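Local structure of type C neurotoxin (Clostridium botulinum, 3PME) at residues A[305-310]-A[330-335]; A[338-343]-A[360-365]; A[119-124]-A[163-168]; A[68-73]-A[203-208]. The protein is the receptor-binding domain of a botulinum C/D mosaic neurotoxin, and probably attaches the toxin to nerve-cell membranes through gangliosides and phosphatidylethanolamine. One frame throughout, in Å; residues are numbered along the deposited sequence.

Interaction 1 (A[305-310]-A[330-335])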
loop_
_atom_site.group_PDB
_atom_site.type_symbol
_atom_site.label_atom_id
_atom_site.label_comp_id
_atom_site.label_asym_id
_atom_site.label_seq_id
_atom_site.Cartn_x
_atom_site.Cartn_y
_atom_site.Cartn_z
ATOM N N MET A 305 -2.319 6.844 26.960
ATOM C CA MET A 305 -1.743 7.556 25.827
ATOM C C MET A 305 -0.219 7.506 25.904
ATOM O O MET A 305 0.349 7.457 26.990
ATOM C CB MET A 305 -2.234 9.005 25.753
ATOM C CG MET A 305 -1.764 9.881 26.882
ATOM S SD MET A 305 -2.399 11.566 26.699
ATOM C CE MET A 305 -1.698 12.008 25.123
ATOM N N ILE A 306 0.440 7.462 24.749
ATOM C CA ILE A 306 1.885 7.471 24.712
ATOM C C ILE A 306 2.401 8.892 24.859
ATOM O O ILE A 306 1.926 9.813 24.186
ATOM C CB ILE A 306 2.413 6.861 23.394
ATOM C CG1 ILE A 306 1.979 5.394 23.291
ATOM C CG2 ILE A 306 3.928 6.994 23.318
ATOM C CD1 ILE A 306 2.425 4.702 21.990
ATOM N N ILE A 307 3.377 9.074 25.739
ATOM C CA ILE A 307 4.004 10.379 25.892
ATOM C C ILE A 307 5.508 10.261 25.792
ATOM O O ILE A 307 6.058 9.188 25.995
ATOM C CB ILE A 307 3.648 11.036 27.240
ATOM C CG1 ILE A 307 4.144 10.181 28.414
ATOM C CG2 ILE A 307 2.142 11.271 27.319
ATOM C CD1 ILE A 307 4.162 10.922 29.765
ATOM N N ARG A 308 6.148 11.368 25.450
ATOM C CA ARG A 308 7.598 11.479 25.524
ATOM C C ARG A 308 8.009 11.682 26.980
ATOM O O ARG A 308 7.336 12.399 27.720
ATOM C CB ARG A 308 8.051 12.688 24.705
ATOM C CG ARG A 308 9.459 12.609 24.175
ATOM C CD ARG A 308 10.001 14.007 23.897
ATOM N NE ARG A 308 10.432 14.603 25.151
ATOM C CZ ARG A 308 10.894 15.836 25.297
ATOM N NH1 ARG A 308 11.267 16.245 26.498
ATOM N NH2 ARG A 308 10.991 16.656 24.255
ATOM N N ASP A 309 9.105 11.056 27.397
ATOM C CA ASP A 309 9.677 11.335 28.712
ATOM C C ASP A 309 10.249 12.755 28.688
ATOM O O ASP A 309 10.721 13.231 27.648
ATOM C CB ASP A 309 10.776 10.315 29.027
ATOM C CG ASP A 309 11.035 10.164 30.508
ATOM O OD1 ASP A 309 10.497 10.961 31.302
ATOM O OD2 ASP A 309 11.784 9.239 30.878
ATOM N N THR A 310 10.187 13.446 29.822
ATOM C CA THR A 310 10.698 14.812 29.938
ATOM C C THR A 310 12.224 14.836 30.056
ATOM O O THR A 310 12.879 15.767 29.585
ATOM C CB THR A 310 10.082 15.520 31.165
ATOM O OG1 THR A 310 10.405 14.774 32.334
ATOM C CG2 THR A 310 8.568 15.576 31.038
ATOM N N LYS A 330 6.651 6.686 27.176
ATOM C CA LYS A 330 5.991 6.094 28.334
ATOM C C LYS A 330 4.496 6.061 28.105
ATOM O O LYS A 330 3.994 6.713 27.197
ATOM C CB LYS A 330 6.283 6.924 29.594
ATOM C CG LYS A 330 7.768 7.147 29.848
ATOM C CD LYS A 330 8.014 8.191 30.921
ATOM C CE LYS A 330 7.535 7.718 32.274
ATOM N NZ LYS A 330 7.812 8.739 33.327
ATOM N N LEU A 331 3.798 5.296 28.939
ATOM C CA LEU A 331 2.338 5.279 28.951
ATOM C C LEU A 331 1.818 6.202 30.055
ATOM O O LEU A 331 2.352 6.212 31.171
ATOM C CB LEU A 331 1.820 3.857 29.190
ATOM C CG LEU A 331 2.133 2.831 28.093
ATOM C CD1 LEU A 331 1.511 1.471 28.377
ATOM C CD2 LEU A 331 1.658 3.369 26.757
ATOM N N GLN A 332 0.771 6.954 29.738
ATOM C CA GLN A 332 0.113 7.845 30.701
ATOM C C GLN A 332 -1.375 7.510 30.773
ATOM O O GLN A 332 -2.046 7.407 29.746
ATOM C CB GLN A 332 0.301 9.309 30.274
ATOM C CG GLN A 332 -0.547 10.305 31.062
ATOM C CD GLN A 332 -0.164 11.737 30.762
ATOM O OE1 GLN A 332 0.986 12.146 30.965
ATOM N NE2 GLN A 332 -1.117 12.509 30.259
ATOM N N SER A 333 -1.914 7.360 31.986
ATOM C CA SER A 333 -3.321 6.969 32.116
ATOM C C SER A 333 -4.273 8.162 32.091
ATOM O O SER A 333 -5.456 8.005 31.783
ATOM C CB SER A 333 -3.541 6.131 33.378
ATOM O OG SER A 333 -3.163 6.875 34.509
ATOM N N ASN A 334 -3.752 9.351 32.397
ATOM C CA ASN A 334 -4.500 10.594 32.211
ATOM C C ASN A 334 -4.619 10.917 30.729
ATOM O O ASN A 334 -3.624 11.241 30.067
ATOM C CB ASN A 334 -3.817 11.755 32.935
ATOM C CG ASN A 334 -4.008 11.701 34.431
ATOM O OD1 ASN A 334 -4.914 11.030 34.930
ATOM N ND2 ASN A 334 -3.161 12.418 35.160
ATOM N N LEU A 335 -5.825 10.806 30.189
ATOM C CA LEU A 335 -6.023 11.022 28.764
ATOM C C LEU A 335 -6.452 12.458 28.453
ATOM O O LEU A 335 -7.258 13.042 29.175
ATOM C CB LEU A 335 -7.065 10.040 28.228
ATOM C CG LEU A 335 -6.824 8.559 28.518
ATOM C CD1 LEU A 335 -7.978 7.732 27.978
ATOM C CD2 LEU A 335 -5.503 8.085 27.919
#

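Interaction 2 (A[338-343]-A[360-365])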
loop_
_atom_site.group_PDB
_atom_site.type_symbol
_atom_site.label_atom_id
_atom_site.label_comp_id
_atom_site.label_asym_id
_atom_site.label_seq_id
_atom_site.Cartn_x
_atom_site.Cartn_y
_atom_site.Cartn_z
ATOM N N TYR A 338 -2.637 16.515 25.918
ATOM C CA TYR A 338 -1.403 16.947 26.570
ATOM C C TYR A 338 -0.265 17.103 25.561
ATOM O O TYR A 338 0.035 16.181 24.806
ATOM C CB TYR A 338 -1.003 15.945 27.652
ATOM C CG TYR A 338 -1.983 15.859 28.793
ATOM C CD1 TYR A 338 -1.915 16.753 29.851
ATOM C CD2 TYR A 338 -2.973 14.888 28.813
ATOM C CE1 TYR A 338 -2.804 16.683 30.899
ATOM C CE2 TYR A 338 -3.868 14.808 29.865
ATOM C CZ TYR A 338 -3.779 15.711 30.901
ATOM O OH TYR A 338 -4.664 15.639 31.952
ATOM N N GLY A 339 0.376 18.268 25.562
ATOM C CA GLY A 339 1.419 18.563 24.591
ATOM C C GLY A 339 2.507 17.506 24.499
ATOM O O GLY A 339 3.009 17.196 23.412
ATOM N N ILE A 340 2.871 16.952 25.646
ATOM C CA ILE A 340 3.948 15.967 25.737
ATOM C C ILE A 340 3.604 14.679 24.975
ATOM O O ILE A 340 4.493 13.886 24.650
ATOM C CB ILE A 340 4.303 15.663 27.230
ATOM C CG1 ILE A 340 5.582 14.832 27.341
ATOM C CG2 ILE A 340 3.162 14.949 27.926
ATOM C CD1 ILE A 340 6.860 15.587 27.081
ATOM N N GLY A 341 2.322 14.489 24.680
ATOM C CA GLY A 341 1.854 13.322 23.944
ATOM C C GLY A 341 1.302 13.636 22.564
ATOM O O GLY A 341 0.604 12.819 21.967
ATOM N N ILE A 342 1.591 14.828 22.055
ATOM C CA ILE A 342 1.150 15.181 20.712
ATOM C C ILE A 342 2.323 15.086 19.754
ATOM O O ILE A 342 3.417 15.581 20.039
ATOM C CB ILE A 342 0.510 16.582 20.687
ATOM C CG1 ILE A 342 -0.796 16.549 21.491
ATOM C CG2 ILE A 342 0.231 17.018 19.256
ATOM C CD1 ILE A 342 -1.429 17.905 21.742
ATOM N N PHE A 343 2.078 14.418 18.632
ATOM C CA PHE A 343 3.081 14.160 17.615
ATOM C C PHE A 343 2.562 14.627 16.262
ATOM O O PHE A 343 1.363 14.871 16.095
ATOM C CB PHE A 343 3.397 12.652 17.573
ATOM C CG PHE A 343 3.964 12.124 18.858
ATOM C CD1 PHE A 343 5.334 12.144 19.097
ATOM C CD2 PHE A 343 3.122 11.646 19.855
ATOM C CE1 PHE A 343 5.857 11.667 20.298
ATOM C CE2 PHE A 343 3.628 11.166 21.052
ATOM C CZ PHE A 343 4.997 11.177 21.281
ATOM N N SER A 360 7.892 15.287 17.144
ATOM C CA SER A 360 7.296 16.045 18.237
ATOM C C SER A 360 7.959 17.411 18.296
ATOM O O SER A 360 9.164 17.536 18.057
ATOM C CB SER A 360 7.503 15.318 19.564
ATOM O OG SER A 360 7.224 16.180 20.654
ATOM N N SER A 361 7.178 18.434 18.624
ATOM C CA SER A 361 7.752 19.760 18.819
ATOM C C SER A 361 7.513 20.251 20.239
ATOM O O SER A 361 7.535 21.454 20.503
ATOM C CB SER A 361 7.204 20.746 17.786
ATOM O OG SER A 361 5.796 20.697 17.741
ATOM N N PHE A 362 7.294 19.317 21.162
ATOM C CA PHE A 362 7.159 19.689 22.568
ATOM C C PHE A 362 8.532 19.979 23.162
ATOM O O PHE A 362 9.377 19.082 23.273
ATOM C CB PHE A 362 6.433 18.616 23.381
ATOM C CG PHE A 362 6.001 19.091 24.746
ATOM C CD1 PHE A 362 4.890 19.906 24.887
ATOM C CD2 PHE A 362 6.717 18.736 25.874
ATOM C CE1 PHE A 362 4.492 20.357 26.142
ATOM C CE2 PHE A 362 6.324 19.176 27.137
ATOM C CZ PHE A 362 5.211 19.990 27.268
ATOM N N MET A 363 8.751 21.256 23.486
ATOM C CA MET A 363 9.983 21.754 24.108
ATOM C C MET A 363 11.222 21.758 23.208
ATOM O O MET A 363 11.935 22.761 23.139
ATOM C CB MET A 363 10.262 21.025 25.423
ATOM C CG MET A 363 9.123 21.131 26.413
ATOM S SD MET A 363 8.810 22.821 26.966
ATOM C CE MET A 363 7.649 22.531 28.300
ATOM N N LYS A 364 11.482 20.637 22.540
ATOM C CA LYS A 364 12.542 20.554 21.534
ATOM C C LYS A 364 11.989 19.781 20.350
ATOM O O LYS A 364 11.039 19.010 20.498
ATOM C CB LYS A 364 13.779 19.827 22.077
ATOM C CG LYS A 364 14.486 20.524 23.236
ATOM C CD LYS A 364 15.710 19.733 23.676
ATOM C CE LYS A 364 16.280 20.255 24.995
ATOM N NZ LYS A 364 16.736 21.666 24.871
ATOM N N ASN A 365 12.559 19.999 19.174
ATOM C CA ASN A 365 12.156 19.242 18.006
ATOM C C ASN A 365 12.783 17.864 18.041
ATOM O O ASN A 365 14.007 17.729 18.075
ATOM C CB ASN A 365 12.555 19.961 16.715
ATOM C CG ASN A 365 11.704 21.188 16.449
ATOM O OD1 ASN A 365 12.222 22.273 16.186
ATOM N ND2 ASN A 365 10.393 21.023 16.526
HETATM O O HOH W 1 5.304 15.143 21.964
HETATM O O HOH W 2 4.386 17.998 18.995
#

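Interaction 3 (A[119-124]-A[163-168])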
loop_
_atom_site.group_PDB
_atom_site.type_symbol
_atom_site.label_atom_id
_atom_site.label_comp_id
_atom_site.label_asym_id
_atom_site.label_seq_id
_atom_site.Cartn_x
_atom_site.Cartn_y
_atom_site.Cartn_z
ATOM N N LYS A 119 0.109 -17.474 -31.113
ATOM C CA LYS A 119 1.444 -17.215 -30.585
ATOM C C LYS A 119 1.340 -16.042 -29.614
ATOM O O LYS A 119 0.611 -15.083 -29.867
ATOM C CB LYS A 119 2.409 -16.899 -31.729
ATOM C CG LYS A 119 3.818 -16.516 -31.301
ATOM C CD LYS A 119 4.686 -16.141 -32.506
ATOM C CE LYS A 119 6.052 -15.626 -32.065
ATOM N NZ LYS A 119 6.844 -15.073 -33.203
ATOM N N TYR A 120 2.041 -16.106 -28.492
ATOM C CA TYR A 120 1.938 -15.016 -27.531
ATOM C C TYR A 120 3.285 -14.588 -26.962
ATOM O O TYR A 120 4.282 -15.317 -27.045
ATOM C CB TYR A 120 0.978 -15.366 -26.392
ATOM C CG TYR A 120 1.498 -16.433 -25.467
ATOM C CD1 TYR A 120 1.318 -17.778 -25.757
ATOM C CD2 TYR A 120 2.175 -16.094 -24.306
ATOM C CE1 TYR A 120 1.796 -18.756 -24.914
ATOM C CE2 TYR A 120 2.649 -17.068 -23.449
ATOM C CZ TYR A 120 2.458 -18.394 -23.762
ATOM O OH TYR A 120 2.937 -19.369 -22.920
ATOM N N LYS A 121 3.306 -13.377 -26.426
ATOM C CA LYS A 121 4.452 -12.860 -25.677
ATOM C C LYS A 121 3.931 -12.427 -24.321
ATOM O O LYS A 121 2.758 -12.079 -24.188
ATOM C CB LYS A 121 5.083 -11.659 -26.386
ATOM C CG LYS A 121 5.620 -11.958 -27.777
ATOM C CD LYS A 121 6.699 -13.027 -27.726
ATOM C CE LYS A 121 7.410 -13.161 -29.068
ATOM N NZ LYS A 121 8.476 -12.128 -29.220
ATOM N N SER A 122 4.787 -12.450 -23.312
ATOM C CA SER A 122 4.342 -12.075 -21.974
ATOM C C SER A 122 5.351 -11.211 -21.230
ATOM O O SER A 122 6.562 -11.269 -21.480
ATOM C CB SER A 122 4.021 -13.324 -21.154
ATOM O OG SER A 122 5.177 -14.103 -20.951
ATOM N N LEU A 123 4.828 -10.392 -20.321
ATOM C CA LEU A 123 5.632 -9.680 -19.339
ATOM C C LEU A 123 5.272 -10.307 -18.010
ATOM O O LEU A 123 4.098 -10.463 -17.705
ATOM C CB LEU A 123 5.259 -8.202 -19.315
ATOM C CG LEU A 123 5.582 -7.417 -20.589
ATOM C CD1 LEU A 123 4.779 -6.115 -20.594
ATOM C CD2 LEU A 123 7.085 -7.151 -20.624
ATOM N N ILE A 124 6.282 -10.664 -17.230
ATOM C CA ILE A 124 6.058 -11.355 -15.972
ATOM C C ILE A 124 6.790 -10.627 -14.858
ATOM O O ILE A 124 7.955 -10.260 -15.002
ATOM C CB ILE A 124 6.531 -12.818 -16.052
ATOM C CG1 ILE A 124 5.843 -13.538 -17.213
ATOM C CG2 ILE A 124 6.214 -13.554 -14.749
ATOM C CD1 ILE A 124 6.473 -14.887 -17.562
ATOM N N GLN A 163 10.539 -4.916 -16.879
ATOM C CA GLN A 163 10.666 -5.943 -17.911
ATOM C C GLN A 163 10.265 -5.389 -19.264
ATOM O O GLN A 163 9.441 -4.480 -19.360
ATOM C CB GLN A 163 9.762 -7.141 -17.587
ATOM C CG GLN A 163 10.073 -7.832 -16.258
ATOM C CD GLN A 163 11.247 -8.781 -16.359
ATOM O OE1 GLN A 163 12.301 -8.555 -15.756
ATOM N NE2 GLN A 163 11.072 -9.853 -17.114
ATOM N N SER A 164 10.849 -5.954 -20.313
ATOM C CA SER A 164 10.466 -5.624 -21.674
ATOM C C SER A 164 10.370 -6.922 -22.468
ATOM O O SER A 164 11.027 -7.913 -22.137
ATOM C CB SER A 164 11.501 -4.693 -22.306
ATOM O OG SER A 164 11.124 -4.330 -23.629
ATOM N N GLU A 165 9.530 -6.919 -23.497
ATOM C CA GLU A 165 9.379 -8.071 -24.370
ATOM C C GLU A 165 9.090 -7.607 -25.787
ATOM O O GLU A 165 8.293 -6.701 -26.021
ATOM C CB GLU A 165 8.264 -9.000 -23.872
ATOM C CG GLU A 165 8.163 -10.301 -24.657
ATOM C CD GLU A 165 9.268 -11.279 -24.307
ATOM O OE1 GLU A 165 9.938 -11.077 -23.273
ATOM O OE2 GLU A 165 9.456 -12.261 -25.055
ATOM N N ARG A 166 9.752 -8.239 -26.743
ATOM C CA ARG A 166 9.588 -7.867 -28.136
ATOM C C ARG A 166 8.228 -8.339 -28.635
ATOM O O ARG A 166 7.832 -9.469 -28.365
ATOM C CB ARG A 166 10.711 -8.505 -28.950
ATOM C CG ARG A 166 10.766 -8.095 -30.393
ATOM C CD ARG A 166 12.097 -8.545 -30.993
ATOM N NE ARG A 166 12.278 -9.994 -30.920
ATOM C CZ ARG A 166 12.894 -10.634 -29.927
ATOM N NH1 ARG A 166 13.401 -9.960 -28.899
ATOM N NH2 ARG A 166 12.998 -11.957 -29.960
ATOM N N ILE A 167 7.509 -7.469 -29.335
ATOM C CA ILE A 167 6.232 -7.864 -29.925
ATOM C C ILE A 167 6.172 -7.567 -31.419
ATOM O O ILE A 167 5.209 -7.930 -32.087
ATOM C CB ILE A 167 5.015 -7.211 -29.216
ATOM C CG1 ILE A 167 5.126 -5.683 -29.222
ATOM C CG2 ILE A 167 4.868 -7.740 -27.788
ATOM C CD1 ILE A 167 3.862 -4.975 -28.792
ATOM N N GLU A 168 7.212 -6.914 -31.932
ATOM C CA GLU A 168 7.256 -6.539 -33.336
ATOM C C GLU A 168 7.271 -7.781 -34.213
ATOM O O GLU A 168 6.953 -7.714 -35.401
ATOM C CB GLU A 168 8.497 -5.687 -33.618
ATOM C CG GLU A 168 8.518 -5.061 -35.004
ATOM C CD GLU A 168 9.851 -4.405 -35.327
ATOM O OE1 GLU A 168 10.844 -4.689 -34.615
ATOM O OE2 GLU A 168 9.902 -3.613 -36.296
HETATM O O HOH W 3 10.701 -12.717 -27.677
HETATM O O HOH W 4 7.287 -13.848 -23.971
#

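Interaction 4 (A[68-73]-A[203-208]). With SO4 (sulfate ion), chain B.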
loop_
_atom_site.group_PDB
_atom_site.type_symbol
_atom_site.label_atom_id
_atom_site.label_comp_id
_atom_site.label_asym_id
_atom_site.label_seq_id
_atom_site.Cartn_x
_atom_site.Cartn_y
_atom_site.Cartn_z
ATOM N N ASN A 68 -0.089 1.929 -30.710
ATOM C CA ASN A 68 0.508 2.183 -29.404
ATOM C C ASN A 68 -0.530 2.434 -28.320
ATOM O O ASN A 68 -1.547 3.087 -28.553
ATOM C CB ASN A 68 1.512 3.343 -29.468
ATOM C CG ASN A 68 0.999 4.536 -30.264
ATOM O OD1 ASN A 68 -0.142 4.974 -30.105
ATOM N ND2 ASN A 68 1.858 5.071 -31.135
ATOM N N SER A 69 -0.274 1.911 -27.122
ATOM C CA SER A 69 -1.225 2.069 -26.033
ATOM C C SER A 69 -0.509 1.962 -24.705
ATOM O O SER A 69 0.634 1.507 -24.635
ATOM C CB SER A 69 -2.274 0.964 -26.085
ATOM O OG SER A 69 -1.665 -0.279 -25.776
ATOM N N SER A 70 -1.204 2.372 -23.650
ATOM C CA SER A 70 -0.750 2.129 -22.291
ATOM C C SER A 70 -1.940 1.687 -21.456
ATOM O O SER A 70 -3.071 2.120 -21.679
ATOM C CB SER A 70 -0.116 3.378 -21.681
ATOM O OG SER A 70 0.937 3.875 -22.508
ATOM N N VAL A 71 -1.676 0.822 -20.489
ATOM C CA VAL A 71 -2.704 0.398 -19.566
ATOM C C VAL A 71 -2.148 0.669 -18.174
ATOM O O VAL A 71 -1.016 0.290 -17.891
ATOM C CB VAL A 71 -2.995 -1.100 -19.723
ATOM C CG1 VAL A 71 -4.015 -1.528 -18.695
ATOM C CG2 VAL A 71 -3.471 -1.418 -21.166
ATOM N N SER A 72 -2.907 1.343 -17.315
ATOM C CA SER A 72 -2.441 1.572 -15.953
ATOM C C SER A 72 -3.528 1.245 -14.938
ATOM O O SER A 72 -4.707 1.396 -15.215
ATOM C CB SER A 72 -1.951 3.007 -15.767
ATOM O OG SER A 72 -3.029 3.931 -15.789
ATOM N N PHE A 73 -3.117 0.779 -13.763
ATOM C CA PHE A 73 -4.055 0.474 -12.680
ATOM C C PHE A 73 -3.234 0.105 -11.469
ATOM O O PHE A 73 -2.049 -0.194 -11.600
ATOM C CB PHE A 73 -4.953 -0.717 -13.041
ATOM C CG PHE A 73 -4.193 -1.970 -13.418
ATOM C CD1 PHE A 73 -3.787 -2.175 -14.732
ATOM C CD2 PHE A 73 -3.896 -2.940 -12.473
ATOM C CE1 PHE A 73 -3.086 -3.314 -15.093
ATOM C CE2 PHE A 73 -3.195 -4.093 -12.820
ATOM C CZ PHE A 73 -2.780 -4.282 -14.147
ATOM N N LYS A 203 -1.842 6.060 -26.386
ATOM C CA LYS A 203 -0.459 6.364 -26.700
ATOM C C LYS A 203 0.433 5.623 -25.722
ATOM O O LYS A 203 -0.033 5.146 -24.683
ATOM C CB LYS A 203 -0.201 7.869 -26.609
ATOM C CG LYS A 203 -0.371 8.426 -25.211
ATOM C CD LYS A 203 -0.285 9.943 -25.183
ATOM C CE LYS A 203 1.137 10.431 -25.030
ATOM N NZ LYS A 203 1.154 11.910 -24.827
ATOM N N GLU A 204 1.711 5.539 -26.059
ATOM C CA GLU A 204 2.728 4.991 -25.185
ATOM C C GLU A 204 3.199 6.111 -24.263
ATOM O O GLU A 204 3.820 7.074 -24.711
ATOM C CB GLU A 204 3.889 4.457 -26.033
ATOM C CG GLU A 204 5.084 3.983 -25.244
ATOM C CD GLU A 204 6.239 3.571 -26.138
ATOM O OE1 GLU A 204 6.034 3.480 -27.369
ATOM O OE2 GLU A 204 7.347 3.350 -25.605
ATOM N N LEU A 205 2.878 6.012 -22.973
ATOM C CA LEU A 205 3.222 7.079 -22.043
ATOM C C LEU A 205 4.721 7.095 -21.786
ATOM O O LEU A 205 5.333 6.038 -21.634
ATOM C CB LEU A 205 2.488 6.902 -20.714
ATOM C CG LEU A 205 0.968 7.054 -20.707
ATOM C CD1 LEU A 205 0.440 6.908 -19.282
ATOM C CD2 LEU A 205 0.557 8.389 -21.296
ATOM N N SER A 206 5.304 8.286 -21.738
ATOM C CA SER A 206 6.719 8.432 -21.400
ATOM C C SER A 206 6.954 8.026 -19.950
ATOM O O SER A 206 6.021 7.973 -19.158
ATOM C CB SER A 206 7.166 9.879 -21.591
ATOM O OG SER A 206 6.543 10.723 -20.642
ATOM N N ASN A 207 8.200 7.746 -19.596
ATOM C CA ASN A 207 8.530 7.487 -18.204
ATOM C C ASN A 207 8.075 8.627 -17.307
ATOM O O ASN A 207 7.552 8.400 -16.212
ATOM C CB ASN A 207 10.022 7.247 -18.045
ATOM C CG ASN A 207 10.453 5.943 -18.669
ATOM O OD1 ASN A 207 9.633 5.230 -19.248
ATOM N ND2 ASN A 207 11.733 5.612 -18.544
ATOM N N GLU A 208 8.259 9.858 -17.775
ATOM C CA GLU A 208 7.846 11.025 -17.006
ATOM C C GLU A 208 6.335 11.026 -16.767
ATOM O O GLU A 208 5.865 11.295 -15.658
ATOM C CB GLU A 208 8.282 12.312 -17.716
ATOM C CG GLU A 208 7.911 13.585 -16.971
ATOM C CD GLU A 208 8.577 14.818 -17.558
ATOM O OE1 GLU A 208 9.368 14.675 -18.520
ATOM O OE2 GLU A 208 8.313 15.929 -17.054
HETATM S S SO4 B . 11.127 7.104 -22.214
HETATM O O1 SO4 B . 10.503 5.867 -22.681
HETATM O O2 SO4 B . 11.512 7.900 -23.377
HETATM O O3 SO4 B . 10.178 7.858 -21.406
HETATM O O4 SO4 B . 12.308 6.781 -21.419
#

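Interaction 1 (A[305-310]-A[330-335])
Q332 lies against M305 and I307 along much of its side chain, and its path can be traced atom by atom. CB lies 3.8 Å from the carbonyl oxygen M305 O and also rests against CG2 of I307. With CG anti to the backbone N (chi1 170°) and the chain extended beyond it, the amide is carried across I307 at about a right angle. CD rests on I307 CG2, and Q332 OE1 comes to 3.6 Å from I307 CD1, an apolar neighbour. On the other branch, Q332 NE2 lies 3.9 Å from M305 SD and donates within its own segment to N334 O at 2.8 Å. That acceptor lies only 3° out of the amide plane, so the bond fixes the rotation of the amide. M305 runs alongside in the same direction, while L335 CD2 closes on M305 CB. Beneath these side chains M305 with Q332 and I307 with K330 are antiparallel hydrogen-bonded pairs of the beta-trefoil-like C-terminal half. Each pair is joined twice, N to O and O to N, at 2.8-2.9 Å. I306 and L331, the non-hydrogen-bonded pair between them, point to the opposite face, where I306 CG1 meets L331 CD2 and both side chains touch L256. Beyond I307, K330 lays its CD 3.6 Å from D309 CG, yet its NZ stays 4.0 Å from D309 OD1, beyond a salt bridge; R377 takes that role at OD2. The cohesion therefore comes mainly from four backbone bonds and apolar contact, with D309-K330 attraction probably a lesser, longer-range term.

Interaction 2 (A[338-343]-A[360-365])
G339 opens the contact by bringing its peptide against the ring of F362: G339 C lies 3.4 Å from F362 CD1. I340 follows directly in this short 3-10 segment, and its backbone N sits over one face of the same ring, displaced toward the rim. The side chain of I340 continues the cover. Its CB stands 4.3 Å from the ring centroid and 20° off the normal, a CH-pi contact over the face. Since CG1 is anti to the backbone N and chi2 is bent to 75°, CD1 is carried out past the rim on the CD2-CE2 side, 3.4 Å from F362 CD2. I342 makes its link through its carbonyl rather than its side chain. Two waters lie at I342 O. One, 2.7 Å from I342 O, appears to donate to it and lies by S360 OG, but has more acceptors in reach than protons. The second donates to I342 O at 2.8 Å and accepts from S361 N at 2.9 Å. F343 ends the segment on strand 343-347, CD1 of its ring 3.9 Å from S360 CB. The facing segment is shaped by an ST turn, F362 N donating to S360 OG with an N-H...O angle of 170°. Both segments belong to the trefoil-like half, and each lies in a loop that meets one of the paired strands 343-347 and 356-360. No direct hydrogen bond joins them. Chemically, the contact divides into an apolar patch, with peptide and isoleucine against the F362 ring, and a polar side bridged by two waters, at least one of which donates to I342 O.

Interaction 3 (A[119-124]-A[163-168])
K121 NZ has three partners: R166 O accepts from it at 2.9 Å, a water accepts at 2.8 Å, and D169 forms a salt bridge with it. The bond to R166 O is not aligned with a lone pair, because NZ stands above the carbonyl plane, 42° out of it. Two bends in the lysine chain, at chi2 (-60°) and chi4, fold it over that carbonyl, with CG already only 3.4 Å from R166 O. E165 crosses K121 at about a right angle and takes its share indirectly. Its OE2 remains 4.3 Å from NZ, too far for a salt bridge, but the shared water donates to it; a second water joins the same OE2, weakly, to S122 N. These side chains span segments 120-124 and 163-166, which run antiparallel at 174° with a closest axis approach of 6.8 Å and make no backbone hydrogen bonds to each other. Strand 120-126 borders one sheet of the concanavalin-like jelly roll and strand 160-166 borders the other, pairing with 108-114 and 152-157 respectively, so the contact closes a side of the sandwich edge to edge. Further along, L123 reaches the other strand with one methyl: CD2 lies 3.8 Å from Q163 O and about as far from the next peptide, while also touching CB of Q163 and of E165. Beyond it, Q163 CG approaches I124 O to 3.5 Å.

Interaction 4 (A[68-73]-A[203-208])
With chi1 at -55°, S70 turns its OG anti to its own carbonyl carbon and beside its backbone N, aiming the hydroxyl at the backbone between K203 and L205. This places it where the concanavalin-like jelly roll hands over to a helix: strand 193-201, hydrogen-bonded alongside 68-77, has just ended, and helix 207-218 is about to start. The hydroxyl serves in both directions. S70 OG donates to K203 O at 2.7 Å, lying in the carbonyl plane on a lone pair. It also accepts from L205 N at 2.9 Å, where the N-H...O angle is 157°. One side chain therefore satisfies the C=O and the N-H that flank E204, just past the backbone pairing of S70 with F201; S70 N, though near K203 O, has too poor an angle to bond to it. The L205 side chain, CG anti to its carbonyl carbon, packs over the serine, with L205 CG 4.0 Å from S70 CB, and continues on to I2. Neighbouring polar groups are tied to strand 141-148: S69 OG to N147 and E204 OE1 to N148. Past L205, S206 occupies the N-cap position, its OG bonded to the N of D209. A sulfate, probably from the crystallisation liquor, sits at this helix start, where the helix dipole would be expected to attract an anion. N207 N donates to its O3 at 2.7 Å, nearly straight at 173°, and the same sulfate O3 lies 3.5 Å from S206 CA.

The four contacts fall into two distant pairs, one in each half of the domain. Interactions 1 and 2 have centres 11 Å apart and touch directly: R308 N lies 3.1 Å from I340 O, a probable hydrogen bond, and Q332 packs on Y338. The I340 that covers F362 in interaction 2 thus also meets the strand of interaction 1. In the jelly-roll half, interactions 3 and 4 do not touch, with nearest atoms about 8 Å apart, but both reach the same antiparallel sheet. Interactions 1 and 3 lie farthest apart, centres 57 Å from each other across the chain's centre. Only interaction 4 includes a bound ion, the sulfate.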